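Local coordinates for CELL WALL surface anchor family protein (PDB 2X9Z) that forms the repeating backbone of the Streptococcus pneumoniae pilus, a cell-wall-anchored surface fibre probably involved in adhesion, at residues 75-78 and 79-83; 95-98 and 99-102. The protein carries 1 engineered substitution. All blocks are in the same frame, centred on the assembly; numbering follows the deposited sequence.

Contact 1: 75-78 and 79-83; sequences VALE and AGDYA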
loop_
_atom_site.group_PDB
_atom_site.type_symbol
_atom_site.label_atom_id
_atom_site.label_comp_id
_atom_site.label_asym_id
_atom_site.label_seq_id
_atom_site.Cartn_x
_atom_site.Cartn_y
_atom_site.Cartn_z
ATOM N N VAL A 75 2.840 -23.299 1.106
ATOM C CA VAL A 75 4.097 -23.742 1.705
ATOM C C VAL A 75 4.818 -22.519 2.270
ATOM O O VAL A 75 5.070 -21.556 1.547
ATOM C CB VAL A 75 5.002 -24.456 0.677
ATOM C CG1 VAL A 75 6.310 -24.891 1.328
ATOM C CG2 VAL A 75 4.279 -25.653 0.061
ATOM N N ALA A 76 5.124 -22.538 3.565
ATOM C CA ALA A 76 5.807 -21.410 4.186
ATOM C C ALA A 76 7.152 -21.154 3.512
ATOM O O ALA A 76 7.915 -22.082 3.249
ATOM C CB ALA A 76 6.006 -21.659 5.676
ATOM N N LEU A 77 7.441 -19.891 3.223
ATOM C CA LEU A 77 8.752 -19.547 2.692
ATOM C C LEU A 77 9.832 -19.777 3.749
ATOM O O LEU A 77 9.573 -19.691 4.950
ATOM C CB LEU A 77 8.791 -18.096 2.203
ATOM C CG LEU A 77 8.038 -17.773 0.907
ATOM C CD1 LEU A 77 8.216 -16.302 0.543
ATOM C CD2 LEU A 77 8.516 -18.662 -0.235
ATOM N N GLU A 78 11.041 -20.083 3.294
ATOM C CA GLU A 78 12.189 -20.144 4.190
ATOM C C GLU A 78 12.622 -18.705 4.503
ATOM O O GLU A 78 12.361 -17.797 3.720
ATOM C CB GLU A 78 13.322 -20.952 3.551
ATOM C CG GLU A 78 12.898 -22.355 3.095
ATOM C CD GLU A 78 12.759 -23.362 4.238
ATOM O OE1 GLU A 78 13.166 -23.054 5.377
ATOM O OE2 GLU A 78 12.242 -24.475 3.996
ATOM N N ALA A 79 13.259 -18.492 5.650
ATOM C CA ALA A 79 13.634 -17.139 6.076
ATOM C C ALA A 79 14.394 -16.333 5.018
ATOM O O ALA A 79 14.151 -15.131 4.840
ATOM C CB ALA A 79 14.434 -17.194 7.364
ATOM N N GLY A 80 15.315 -16.988 4.320
ATOM C CA GLY A 80 16.125 -16.318 3.317
ATOM C C GLY A 80 15.404 -16.038 2.007
ATOM O O GLY A 80 15.988 -15.454 1.089
ATOM N N ASP A 81 14.141 -16.446 1.913
ATOM C CA ASP A 81 13.356 -16.255 0.693
ATOM C C ASP A 81 12.721 -14.866 0.593
ATOM O O ASP A 81 12.194 -14.494 -0.458
ATOM C CB ASP A 81 12.235 -17.290 0.609
ATOM C CG ASP A 81 12.742 -18.698 0.396
ATOM O OD1 ASP A 81 13.925 -18.875 0.030
ATOM O OD2 ASP A 81 11.937 -19.628 0.588
ATOM N N TYR A 82 12.728 -14.117 1.688
ATOM C CA TYR A 82 12.086 -12.808 1.705
ATOM C C TYR A 82 12.745 -11.901 2.733
ATOM O O TYR A 82 13.439 -12.376 3.632
ATOM C CB TYR A 82 10.581 -12.931 1.999
ATOM C CG TYR A 82 10.244 -13.490 3.365
ATOM C CD1 TYR A 82 10.260 -14.859 3.600
ATOM C CD2 TYR A 82 9.877 -12.650 4.413
ATOM C CE1 TYR A 82 9.942 -15.377 4.843
ATOM C CE2 TYR A 82 9.562 -13.157 5.662
ATOM C CZ TYR A 82 9.593 -14.523 5.871
ATOM O OH TYR A 82 9.273 -15.029 7.107
ATOM N N ALA A 83 12.523 -10.598 2.583
ATOM C CA ALA A 83 12.996 -9.600 3.525
ATOM C C ALA A 83 11.789 -8.816 4.000
ATOM O O ALA A 83 11.085 -8.198 3.198
ATOM C CB ALA A 83 13.996 -8.672 2.862
HETATM O O HOH W 1 8.546 -18.099 6.872
#

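Contact 2: 95-98 and 99-102; sequences LTDA and GLAK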
loop_
_atom_site.group_PDB
_atom_site.type_symbol
_atom_site.label_atom_id
_atom_site.label_comp_id
_atom_site.label_asym_id
_atom_site.label_seq_id
_atom_site.Cartn_x
_atom_site.Cartn_y
_atom_site.Cartn_z
ATOM N N LEU A 95 10.417 -10.292 -1.932
ATOM C CA LEU A 95 11.076 -11.563 -2.198
ATOM C C LEU A 95 12.555 -11.335 -2.521
ATOM O O LEU A 95 12.903 -10.408 -3.258
ATOM C CB LEU A 95 10.396 -12.312 -3.345
ATOM C CG LEU A 95 8.932 -12.690 -3.125
ATOM C CD1 LEU A 95 8.464 -13.621 -4.232
ATOM C CD2 LEU A 95 8.717 -13.337 -1.756
ATOM N N THR A 96 13.425 -12.167 -1.952
ATOM C CA THR A 96 14.836 -12.169 -2.327
ATOM C C THR A 96 14.986 -12.970 -3.615
ATOM O O THR A 96 14.006 -13.495 -4.142
ATOM C CB THR A 96 15.680 -12.865 -1.264
ATOM O OG1 THR A 96 15.247 -14.224 -1.165
ATOM C CG2 THR A 96 15.525 -12.183 0.089
ATOM N N ASP A 97 16.209 -13.090 -4.124
ATOM C CA ASP A 97 16.412 -13.921 -5.302
ATOM C C ASP A 97 15.944 -15.359 -5.046
ATOM O O ASP A 97 15.352 -15.998 -5.925
ATOM C CB ASP A 97 17.876 -13.896 -5.741
ATOM C CG ASP A 97 18.280 -12.562 -6.357
ATOM O OD1 ASP A 97 17.389 -11.729 -6.636
ATOM O OD2 ASP A 97 19.491 -12.351 -6.566
ATOM N N ALA A 98 16.200 -15.863 -3.840
ATOM C CA ALA A 98 15.780 -17.215 -3.470
ATOM C C ALA A 98 14.251 -17.349 -3.505
ATOM O O ALA A 98 13.718 -18.362 -3.953
ATOM C CB ALA A 98 16.320 -17.592 -2.099
ATOM N N GLY A 99 13.544 -16.331 -3.025
ATOM C CA GLY A 99 12.091 -16.337 -3.077
ATOM C C GLY A 99 11.561 -16.154 -4.488
ATOM O O GLY A 99 10.579 -16.784 -4.881
ATOM N N LEU A 100 12.203 -15.284 -5.260
ATOM C CA LEU A 100 11.780 -15.061 -6.636
ATOM C C LEU A 100 11.869 -16.355 -7.434
ATOM O O LEU A 100 11.059 -16.605 -8.320
ATOM C CB LEU A 100 12.630 -13.977 -7.290
ATOM C CG LEU A 100 12.303 -12.549 -6.840
ATOM C CD1 LEU A 100 13.382 -11.580 -7.284
ATOM C CD2 LEU A 100 10.936 -12.116 -7.354
ATOM N N ALA A 101 12.853 -17.188 -7.111
ATOM C CA ALA A 101 13.025 -18.450 -7.828
ATOM C C ALA A 101 11.812 -19.365 -7.672
ATOM O O ALA A 101 11.566 -20.221 -8.518
ATOM C CB ALA A 101 14.297 -19.165 -7.368
ATOM N N LYS A 102 11.067 -19.189 -6.585
ATOM C CA LYS A 102 9.907 -20.030 -6.309
ATOM C C LYS A 102 8.622 -19.541 -6.986
ATOM O O LYS A 102 7.647 -20.287 -7.062
ATOM C CB LYS A 102 9.698 -20.181 -4.797
ATOM C CG LYS A 102 10.810 -20.976 -4.126
ATOM C CD LYS A 102 10.659 -21.044 -2.619
ATOM C CE LYS A 102 11.696 -21.999 -2.040
ATOM N NZ LYS A 102 11.598 -22.079 -0.558
#

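Contact 1: 75-78 and 79-83
Glu78 and Asp81 are joined twice across the single 3-10 turn that leads from the edge strand 75-76 into strand 82-87. Asp81 N donates to Glu78 O (2.9 Å), which closes the turn, and the carboxylate reaches back to the start of the same turn, where Glu78 N donates to Asp81 OD2 (2.9 Å). This return bond is like one arm of a capping box; the donor sits well above the carboxylate plane, 55° out of it. Asp81 can do this because its CG lies beside its own backbone N (chi1 -68°), folded back over the turn. The packed side is completed by Leu77, whose CD2 rests against Asp81 OD2 at 3.6 Å and whose CB lies 3.8 Å from Tyr82 CD1, obliquely to the ring. Leu93, Leu95 and Val70 belong to the neighbouring strands that Leu77 and Tyr82 also touch. The other side is looser: the Glu78 chain bends at chi2 and carries its carboxylate away from the turn, Ala79 CB points outward, and a water links Leu77 O (2.7 Å) to Tyr82 OH (3.2 Å). Asp81 OD2 also forms a salt bridge with Lys102, so one oxygen of the buried Asp81 takes both a main-chain N-H and an ammonium group, which would probably favour the ionised carboxylate.

Contact 2: 95-98 and 99-102
Gly99 and Leu100 fold back onto Leu95 and Thr96 in an N-capped first turn of helix 97-103, the short helix that follows strand 90-95 in the Cna-B-like pilin domain. Thr96 is the N-cap: Gly99 N donates to Thr96 OG1 at a rather long 3.3 Å, but nearly straight (162°). The hydroxyl is placed there by a chi1 of 62°, which sets OG1 between the backbone N and the carbonyl carbon; the same oxygen also bonds to Gly80 O. The missing side chain of Gly99 matters at Leu95 CB, against which a CB on the glycine would be tight. Farther along the same leucine, Leu95 CD1 lies 3.9 Å from Gly99 O.

Leu100 supplies the apolar half of the junction. Its N donates to Thr96 O (2.8 Å), the first regular i to i+4 bond of the helix. From the same residue the side chain drops back over that carbonyl, bringing Leu100 CG to 3.3 Å from Thr96 O, and it meets Leu95 through CG and CD2, each about 4.0 Å from Leu95 CB. Both leucines are buried and both reach Ala51 on strand 50-57, so this face of the turn is laid against the sheet.

Ala98 lies on the exposed face of the helix, where its methyl also packs on Asp81. The turn is continued by Ala101 N donating to Asp97 O (3.0 Å). Beyond it the Lys102 chain runs fully extended from CG to a salt bridge with Asp81, and where that chain sets out, Lys102 CG passes 3.9 Å from Ala98 O.

From the N terminus, the chain leaves the five-stranded antiparallel sheet at strand 75-76, and contact 1 closes the tight turn that carries it over to strand 82-87, an outermost strand of the six-stranded sheet. It then returns along strand 90-95, at whose end contact 2 starts the helix. The two are in series, neither nested nor crossed, with centres about 8 Å apart. They also touch directly: Asp81 OD1 lies 3.5 Å from Ala98 CB, and Thr96 CG2 packs 3.8 Å from Tyr82 N, besides the Gly80-Thr96 hydrogen bond and the Asp81-Lys102 salt bridge. The 75-83 turn thus bridges the two sheets, while the helix packs on the six-stranded one.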